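Local coordinates for protein putative S-adenosyl-L-methionine-dependent Methyltransferase (Methanococcus maripaludis, PDB 3DLC) that binds S-adenosylmethionine and probably transfers its methyl group to an acceptor substrate that remains to be established, at residues R132-I137 / T144-G149; N188-I193 / F207-S212. All blocks are in the same frame, centred on the assembly; numbering follows the deposited sequence.

Contact 1 (R132-I137 / T144-G149); sequences REIYRI and TYIGGG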
ATOM      1  N   ARG A 132      -1.868  13.179   7.297  1.00  7.37           N
ATOM      2  CA  ARG A 132      -1.149  14.457   7.223  1.00  7.62           C
ATOM      3  C   ARG A 132       0.250  14.259   6.660  1.00  7.56           C
ATOM      4  O   ARG A 132       0.730  15.075   5.868  1.00  8.19           O
ATOM      5  CB  ARG A 132      -1.118  15.155   8.583  1.00  7.21           C
ATOM      6  CG  ARG A 132      -2.466  15.808   8.923  1.00  8.66           C
ATOM      7  CD  ARG A 132      -2.378  16.596  10.241  1.00  8.42           C
ATOM      8  NE  ARG A 132      -3.491  17.517  10.377  1.00  9.16           N
ATOM      9  CZ  ARG A 132      -4.666  17.204  10.856  1.00  9.13           C
ATOM     10  NH1 ARG A 132      -4.885  16.048  11.432  1.00 11.02           N
ATOM     11  NH2 ARG A 132      -5.656  18.087  10.780  1.00  9.82           N
ATOM     12  N   GLU A 133       0.914  13.180   7.077  1.00  7.44           N
ATOM     13  CA  GLU A 133       2.258  12.893   6.532  1.00  7.89           C
ATOM     14  C   GLU A 133       2.211  12.558   5.039  1.00  7.73           C
ATOM     15  O   GLU A 133       3.044  12.992   4.248  1.00  8.05           O
ATOM     16  CB  GLU A 133       2.928  11.755   7.326  1.00  8.39           C
ATOM     17  CG  GLU A 133       3.553  12.219   8.604  1.00  9.26           C
ATOM     18  CD  GLU A 133       4.767  13.076   8.299  1.00  9.17           C
ATOM     19  OE1 GLU A 133       5.846  12.515   7.975  1.00 10.47           O
ATOM     20  OE2 GLU A 133       4.642  14.315   8.328  1.00  9.94           O
ATOM     21  N   ILE A 134       1.239  11.733   4.655  1.00  7.41           N
ATOM     22  CA  ILE A 134       1.035  11.383   3.258  1.00  7.93           C
ATOM     23  C   ILE A 134       0.824  12.646   2.440  1.00  7.75           C
ATOM     24  O   ILE A 134       1.409  12.832   1.372  1.00  8.20           O
ATOM     25  CB  ILE A 134      -0.131  10.397   3.128  1.00  7.60           C
ATOM     26  CG1 ILE A 134       0.325   9.042   3.689  1.00  7.93           C
ATOM     27  CG2 ILE A 134      -0.628  10.266   1.688  1.00  8.43           C
ATOM     28  CD1 ILE A 134      -0.816   8.062   4.006  1.00  9.23           C
ATOM     29  N   TYR A 135      -0.018  13.542   2.935  1.00  7.52           N
ATOM     30  CA  TYR A 135      -0.276  14.766   2.188  1.00  7.77           C
ATOM     31  C   TYR A 135       0.971  15.633   2.123  1.00  8.48           C
ATOM     32  O   TYR A 135       1.213  16.274   1.086  1.00  8.98           O
ATOM     33  CB  TYR A 135      -1.464  15.534   2.771  1.00  8.17           C
ATOM     34  CG  TYR A 135      -2.144  16.463   1.797  1.00  8.07           C
ATOM     35  CD1 TYR A 135      -2.771  15.954   0.681  1.00  9.13           C
ATOM     36  CD2 TYR A 135      -2.198  17.820   1.988  1.00 10.07           C
ATOM     37  CE1 TYR A 135      -3.446  16.734  -0.197  1.00 10.00           C
ATOM     38  CE2 TYR A 135      -2.912  18.654   1.092  1.00 10.31           C
ATOM     39  CZ  TYR A 135      -3.529  18.084   0.006  1.00  9.15           C
ATOM     40  OH  TYR A 135      -4.208  18.839  -0.929  1.00 10.03           O
ATOM     41  N   ARG A 136       1.755  15.654   3.212  1.00  8.18           N
ATOM     42  CA  ARG A 136       2.945  16.454   3.233  1.00  9.41           C
ATOM     43  C   ARG A 136       3.940  16.054   2.140  1.00  8.81           C
ATOM     44  O   ARG A 136       4.557  16.920   1.490  1.00  9.48           O
ATOM     45  CB  ARG A 136       3.618  16.375   4.609  1.00  9.49           C
ATOM     46  CG  ARG A 136       4.900  17.187   4.696  1.00  9.61           C
ATOM     47  CD  ARG A 136       5.614  17.009   6.043  1.00 10.56           C
ATOM     48  NE  ARG A 136       6.086  15.654   6.284  1.00 10.04           N
ATOM     49  CZ  ARG A 136       7.146  15.103   5.697  1.00 11.05           C
ATOM     50  NH1 ARG A 136       7.875  15.770   4.815  1.00 10.99           N
ATOM     51  NH2 ARG A 136       7.470  13.846   6.001  1.00 11.47           N
ATOM     52  N   ILE A 137       4.141  14.747   1.973  1.00  8.02           N
ATOM     53  CA  ILE A 137       5.153  14.266   1.033  1.00  8.77           C
ATOM     54  C   ILE A 137       4.661  14.212  -0.422  1.00  8.64           C
ATOM     55  O   ILE A 137       5.443  14.010  -1.328  1.00 10.16           O
ATOM     56  CB  ILE A 137       5.760  12.895   1.455  1.00  8.62           C
ATOM     57  CG1 ILE A 137       4.717  11.769   1.429  1.00  9.51           C
ATOM     58  CG2 ILE A 137       6.467  13.003   2.828  1.00 10.74           C
ATOM     59  CD1 ILE A 137       5.297  10.414   1.134  1.00 10.37           C
ATOM     60  N   THR A 144      -2.686   9.650  -4.961  1.00  6.74           N
ATOM     61  CA  THR A 144      -2.510   8.483  -4.103  1.00  6.51           C
ATOM     62  C   THR A 144      -3.428   7.342  -4.540  1.00  6.36           C
ATOM     63  O   THR A 144      -4.426   7.538  -5.219  1.00  6.85           O
ATOM     64  CB  THR A 144      -2.756   8.764  -2.596  1.00  6.63           C
ATOM     65  OG1 THR A 144      -4.158   8.857  -2.298  1.00  6.25           O
ATOM     66  CG2 THR A 144      -2.093  10.032  -2.137  1.00  8.11           C
ATOM     67  N   TYR A 145      -3.081   6.138  -4.083  1.00  6.31           N
ATOM     68  CA  TYR A 145      -3.897   4.933  -4.304  1.00  5.84           C
ATOM     69  C   TYR A 145      -3.572   4.037  -3.112  1.00  5.77           C
ATOM     70  O   TYR A 145      -2.662   3.218  -3.145  1.00  6.22           O
ATOM     71  CB  TYR A 145      -3.534   4.310  -5.634  1.00  6.64           C
ATOM     72  CG  TYR A 145      -4.517   3.287  -6.168  1.00  6.36           C
ATOM     73  CD1 TYR A 145      -5.649   3.668  -6.871  1.00  7.88           C
ATOM     74  CD2 TYR A 145      -4.274   1.930  -6.051  1.00  7.13           C
ATOM     75  CE1 TYR A 145      -6.493   2.751  -7.428  1.00  8.39           C
ATOM     76  CE2 TYR A 145      -5.121   1.006  -6.616  1.00  7.78           C
ATOM     77  CZ  TYR A 145      -6.233   1.417  -7.304  1.00  7.67           C
ATOM     78  OH  TYR A 145      -7.040   0.457  -7.862  1.00 10.26           O
ATOM     79  N   ILE A 146      -4.331   4.262  -2.037  1.00  5.59           N
ATOM     80  CA  ILE A 146      -4.032   3.692  -0.700  1.00  5.49           C
ATOM     81  C   ILE A 146      -5.214   2.893  -0.215  1.00  5.52           C
ATOM     82  O   ILE A 146      -6.323   3.416  -0.051  1.00  6.01           O
ATOM     83  CB  ILE A 146      -3.713   4.839   0.293  1.00  6.70           C
ATOM     84  CG1 ILE A 146      -2.424   5.554  -0.140  1.00  6.92           C
ATOM     85  CG2 ILE A 146      -3.666   4.326   1.724  1.00  6.86           C
ATOM     86  CD1 ILE A 146      -2.215   6.886   0.521  1.00  8.71           C
ATOM     87  N   GLY A 147      -5.011   1.598   0.008  1.00  5.56           N
ATOM     88  CA  GLY A 147      -6.155   0.769   0.374  1.00  5.84           C
ATOM     89  C   GLY A 147      -5.797  -0.684   0.352  1.00  5.82           C
ATOM     90  O   GLY A 147      -4.737  -1.071   0.861  1.00  6.49           O
ATOM     91  N   GLY A 148      -6.658  -1.480  -0.244  1.00  6.23           N
ATOM     92  CA  GLY A 148      -6.413  -2.917  -0.354  1.00  6.62           C
ATOM     93  C   GLY A 148      -7.325  -3.573  -1.341  1.00  6.55           C
ATOM     94  O   GLY A 148      -8.284  -2.983  -1.777  1.00  7.94           O
ATOM     95  N   GLY A 149      -7.005  -4.800  -1.704  1.00  8.32           N
ATOM     96  CA  GLY A 149      -7.788  -5.517  -2.671  1.00  8.78           C
ATOM     97  C   GLY A 149      -6.940  -6.453  -3.496  1.00  7.34           C
ATOM     98  O   GLY A 149      -5.759  -6.685  -3.230  1.00  7.05           O
TER
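Only methyl groups touch where I134 meets T144 and I146; the R136 guanidinium and E133 carboxylate lie apart from this, without contact to segment 144-149. There the guanidinium of R136 has the CG2 methyl of I137 over one face, 3.2 Å above the plane and displaced toward the rim, while the carboxylate of E133 meets its edge. The grip is side-on and two-pronged: R136 NE bonds E133 OE2 at 2.8 Å, and R136 NH2 bonds E133 OE1 at 2.9 Å, both nearly straight. Both oxygens lie in the guanidinium plane, whereas the nitrogens approach on the syn sides but stand about 30° out of the carboxylate plane. NH1 of R136 turns to D109 and the carbonyl of I107, and E133 OE1 also accepts from the backbone N of I105, which ties this flank of the helix to the residues leading into strand 112-118.

Helix 127-137 is the connection of a beta-alpha-beta crossover in the Rossmann-like methyltransferase fold, joining parallel strands 112-118 and 142-148. Its inward side rests on the sheet through I134. The side chains of I134 and I146 reach toward each other tip to tip: I146 CD1 sits 3.9 Å from I134 CG2 and equally far from I134 CD1, caught between the two branches. T144 comes across I134 at about a right angle and presents only its methyl, CG2 standing 4.1 Å from I134 CG2. I115 of the neighbouring strand, V102 and W124 also touch I134, and V102 is itself part of the S-adenosylmethionine site. The chi1 of 77° in T144 sets the methyl on the helix side and directs OG1 to the next strand, where it is hydrogen-bonded with I211 N and I209 O.

Contact 2 (N188-I193 / F207-S212); sequences NVLDEI and FWIIIS
L190 and I211 meet end to end, each reaching out from its own backbone, while I209 crosses the leucine obliquely. The fork of L190 does all the touching on the helix side. Its CD1 methyl settles between two residues of the strand, 3.9 Å from I209 CG2 and 3.9 Å from I211 CG1, and CD2 lies 3.9 Å from I211 CD1. The two isoleucines therefore offer different branches: I209 turns its short CG2 branch to the leucine, whereas I211 lays its longer CG1-CD1 arm against it, with I211 CD1 also 4.2 Å from L190 CD1. With chi1 at -61° and chi2 at -170°, L190 is extended away from the helix, which carries both methyls across a gap of 8.9 Å between L190 CA and I211 CA.

Helix 180-193 packs here on the sheet of the Rossmann-like methyltransferase fold, at the edge where its antiparallel end is built from strands 198-203 and 206-211. The helix leads into strand 198-203, which turns back as strand 206-211 and so places I209 and I211 beneath L190. Between these two, I210 projects from the strand in the direction away from the helix. No hydrogen bond links the two segments, and all three touching residues are buried. F131 of helix 127-137 and Y198 also touch L190, so the leucine is wedged among two helices and the sheet. On the strand, Y135 of helix 127-137 and I195 rest against I211, and F186, one turn earlier on the leucine's own helix, packs on I209.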
ATOM      1  N   ASN A 188     -14.109  10.640   6.810  1.00  8.98           N
ATOM      2  CA  ASN A 188     -14.075  11.501   7.998  1.00  9.69           C
ATOM      3  C   ASN A 188     -12.662  11.958   8.356  1.00  8.77           C
ATOM      4  O   ASN A 188     -12.437  13.113   8.720  1.00  9.73           O
ATOM      5  CB  ASN A 188     -14.721  10.816   9.192  1.00  9.65           C
ATOM      6  CG  ASN A 188     -16.223  10.626   9.030  1.00 12.77           C
ATOM      7  OD1 ASN A 188     -16.853  11.278   8.202  1.00 16.60           O
ATOM      8  ND2 ASN A 188     -16.799   9.714   9.805  1.00 15.21           N
ATOM      9  N   VAL A 189     -11.685  11.082   8.175  1.00  8.25           N
ATOM     10  CA  VAL A 189     -10.297  11.442   8.424  1.00  8.78           C
ATOM     11  C   VAL A 189      -9.821  12.543   7.484  1.00  8.05           C
ATOM     12  O   VAL A 189      -9.237  13.557   7.896  1.00  7.98           O
ATOM     13  CB  VAL A 189      -9.356  10.208   8.271  1.00  9.61           C
ATOM     14  CG1 VAL A 189      -7.875  10.607   8.325  1.00 11.93           C
ATOM     15  CG2 VAL A 189      -9.652   9.135   9.327  1.00 11.67           C
ATOM     16  N   LEU A 190     -10.078  12.377   6.190  1.00  7.78           N
ATOM     17  CA  LEU A 190      -9.637  13.348   5.199  1.00  8.02           C
ATOM     18  C   LEU A 190     -10.368  14.665   5.405  1.00  7.78           C
ATOM     19  O   LEU A 190      -9.800  15.740   5.208  1.00  8.52           O
ATOM     20  CB  LEU A 190      -9.857  12.817   3.776  1.00  8.06           C
ATOM     21  CG  LEU A 190      -9.082  11.523   3.432  1.00  8.50           C
ATOM     22  CD1 LEU A 190      -9.206  11.282   1.943  1.00 10.54           C
ATOM     23  CD2 LEU A 190      -7.592  11.563   3.847  1.00 10.09           C
ATOM     24  N   ASP A 191     -11.634  14.595   5.805  1.00  7.87           N
ATOM     25  CA  ASP A 191     -12.421  15.813   6.004  1.00  8.50           C
ATOM     26  C   ASP A 191     -11.916  16.593   7.212  1.00  8.73           C
ATOM     27  O   ASP A 191     -11.924  17.828   7.192  1.00  9.75           O
ATOM     28  CB  ASP A 191     -13.896  15.473   6.094  1.00  9.21           C
ATOM     29  CG  ASP A 191     -14.471  14.969   4.775  1.00 10.79           C
ATOM     30  OD1 ASP A 191     -13.828  15.116   3.708  1.00 10.77           O
ATOM     31  OD2 ASP A 191     -15.591  14.442   4.824  1.00 13.31           O
ATOM     32  N   GLU A 192     -11.471  15.903   8.256  1.00  8.92           N
ATOM     33  CA  GLU A 192     -10.907  16.609   9.428  1.00  9.18           C
ATOM     34  C   GLU A 192      -9.615  17.320   9.023  1.00  9.15           C
ATOM     35  O   GLU A 192      -9.336  18.428   9.519  1.00 10.43           O
ATOM     36  CB  GLU A 192     -10.663  15.656  10.586  1.00 10.40           C
ATOM     37  CG  GLU A 192     -10.066  16.333  11.851  1.00 11.99           C
ATOM     38  CD  GLU A 192      -8.524  16.533  11.891  1.00 12.18           C
ATOM     39  OE1 GLU A 192      -7.762  15.667  11.444  1.00 13.76           O
ATOM     40  OE2 GLU A 192      -8.041  17.567  12.464  1.00 15.64           O
ATOM     41  N   ILE A 193      -8.810  16.737   8.144  1.00  8.64           N
ATOM     42  CA  ILE A 193      -7.586  17.376   7.648  1.00  9.11           C
ATOM     43  C   ILE A 193      -7.912  18.561   6.777  1.00  9.06           C
ATOM     44  O   ILE A 193      -7.188  19.549   6.752  1.00  9.77           O
ATOM     45  CB  ILE A 193      -6.679  16.357   6.927  1.00  9.34           C
ATOM     46  CG1 ILE A 193      -6.194  15.306   7.931  1.00  8.99           C
ATOM     47  CG2 ILE A 193      -5.487  17.059   6.258  1.00 11.12           C
ATOM     48  CD1 ILE A 193      -5.588  14.064   7.271  1.00 10.95           C
ATOM     49  N   PHE A 207     -10.723  -1.491  -2.258  1.00  7.06           N
ATOM     50  CA  PHE A 207     -11.023  -0.243  -1.526  1.00  6.37           C
ATOM     51  C   PHE A 207      -9.785   0.632  -1.674  1.00  6.15           C
ATOM     52  O   PHE A 207      -8.695   0.205  -1.291  1.00  6.14           O
ATOM     53  CB  PHE A 207     -11.256  -0.549  -0.048  1.00  7.23           C
ATOM     54  CG  PHE A 207     -11.187   0.684   0.832  1.00  8.04           C
ATOM     55  CD1 PHE A 207     -12.239   1.576   0.907  1.00  9.90           C
ATOM     56  CD2 PHE A 207     -10.061   0.986   1.538  1.00  9.37           C
ATOM     57  CE1 PHE A 207     -12.137   2.711   1.686  1.00 10.64           C
ATOM     58  CE2 PHE A 207      -9.974   2.134   2.334  1.00 10.05           C
ATOM     59  CZ  PHE A 207     -11.006   2.970   2.394  1.00  9.14           C
ATOM     60  N   TRP A 208      -9.929   1.860  -2.193  1.00  5.96           N
ATOM     61  CA  TRP A 208      -8.757   2.707  -2.446  1.00  5.95           C
ATOM     62  C   TRP A 208      -9.084   4.172  -2.204  1.00  6.25           C
ATOM     63  O   TRP A 208     -10.108   4.687  -2.649  1.00  7.20           O
ATOM     64  CB  TRP A 208      -8.235   2.517  -3.868  1.00  6.22           C
ATOM     65  CG  TRP A 208      -7.918   1.076  -4.176  1.00  6.85           C
ATOM     66  CD1 TRP A 208      -8.737   0.167  -4.777  1.00  7.54           C
ATOM     67  CD2 TRP A 208      -6.733   0.373  -3.833  1.00  6.13           C
ATOM     68  NE1 TRP A 208      -8.119  -1.053  -4.841  1.00  7.82           N
ATOM     69  CE2 TRP A 208      -6.885  -0.955  -4.267  1.00  6.99           C
ATOM     70  CE3 TRP A 208      -5.549   0.735  -3.203  1.00  7.19           C
ATOM     71  CZ2 TRP A 208      -5.874  -1.915  -4.111  1.00  7.88           C
ATOM     72  CZ3 TRP A 208      -4.531  -0.222  -3.052  1.00  7.28           C
ATOM     73  CH2 TRP A 208      -4.717  -1.522  -3.500  1.00  8.41           C
ATOM     74  N   ILE A 209      -8.154   4.832  -1.511  1.00  5.94           N
ATOM     75  CA  ILE A 209      -8.194   6.249  -1.191  1.00  6.12           C
ATOM     76  C   ILE A 209      -7.302   6.979  -2.174  1.00  5.45           C
ATOM     77  O   ILE A 209      -6.100   6.727  -2.240  1.00  6.40           O
ATOM     78  CB  ILE A 209      -7.720   6.463   0.253  1.00  5.82           C
ATOM     79  CG1 ILE A 209      -8.622   5.731   1.261  1.00  7.29           C
ATOM     80  CG2 ILE A 209      -7.611   7.953   0.564  1.00  8.18           C
ATOM     81  CD1 ILE A 209      -7.969   5.510   2.633  1.00  7.79           C
ATOM     82  N   ILE A 210      -7.912   7.904  -2.914  1.00  5.86           N
ATOM     83  CA  ILE A 210      -7.260   8.596  -4.026  1.00  6.44           C
ATOM     84  C   ILE A 210      -7.317  10.107  -3.818  1.00  5.76           C
ATOM     85  O   ILE A 210      -8.279  10.805  -4.183  1.00  6.98           O
ATOM     86  CB  ILE A 210      -7.950   8.223  -5.363  1.00  6.53           C
ATOM     87  CG1 ILE A 210      -7.933   6.708  -5.554  1.00  7.73           C
ATOM     88  CG2 ILE A 210      -7.282   8.936  -6.542  1.00  7.77           C
ATOM     89  CD1 ILE A 210      -8.733   6.183  -6.727  1.00  9.24           C
ATOM     90  N   ILE A 211      -6.277  10.609  -3.178  1.00  6.60           N
ATOM     91  CA  ILE A 211      -6.138  12.019  -2.880  1.00  6.60           C
ATOM     92  C   ILE A 211      -5.433  12.684  -4.046  1.00  7.33           C
ATOM     93  O   ILE A 211      -4.477  12.158  -4.589  1.00  8.13           O
ATOM     94  CB  ILE A 211      -5.321  12.211  -1.594  1.00  7.30           C
ATOM     95  CG1 ILE A 211      -6.080  11.614  -0.393  1.00  8.56           C
ATOM     96  CG2 ILE A 211      -4.986  13.690  -1.360  1.00  9.41           C
ATOM     97  CD1 ILE A 211      -5.183  11.293   0.809  1.00 10.57           C
ATOM     98  N   SER A 212      -5.881  13.892  -4.370  1.00  7.80           N
ATOM     99  CA  SER A 212      -5.219  14.748  -5.336  1.00  9.51           C
ATOM    100  C   SER A 212      -4.749  15.986  -4.636  1.00  9.69           C
ATOM    101  O   SER A 212      -5.571  16.725  -4.145  1.00 14.81           O
ATOM    102  CB  SER A 212      -6.180  15.220  -6.404  1.00 10.93           C
ATOM    103  OG  SER A 212      -6.561  14.180  -7.242  1.00 12.33           O
TER

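Contacts 1 and 2, with centres 8 Å apart, stand side by side on one sheet, because strands 142-148 and 206-211 are antiparallel neighbours. Probable backbone hydrogen bonds join them directly: I209 N lies 2.7 Å from I146 O, and G148 N lies 2.8 Å from F207 O. The rings of Y145 and W208 stack between the same strands, and a salt bridge from R132 to E192 joins the two helices. Contact 1 is the nearer to the cofactor, the I134 side chain lying about 9 Å from S-adenosylmethionine, against about 14 Å for that of I209 in contact 2. G149 O is hydrogen-bonded to R118, a cofactor-binding residue.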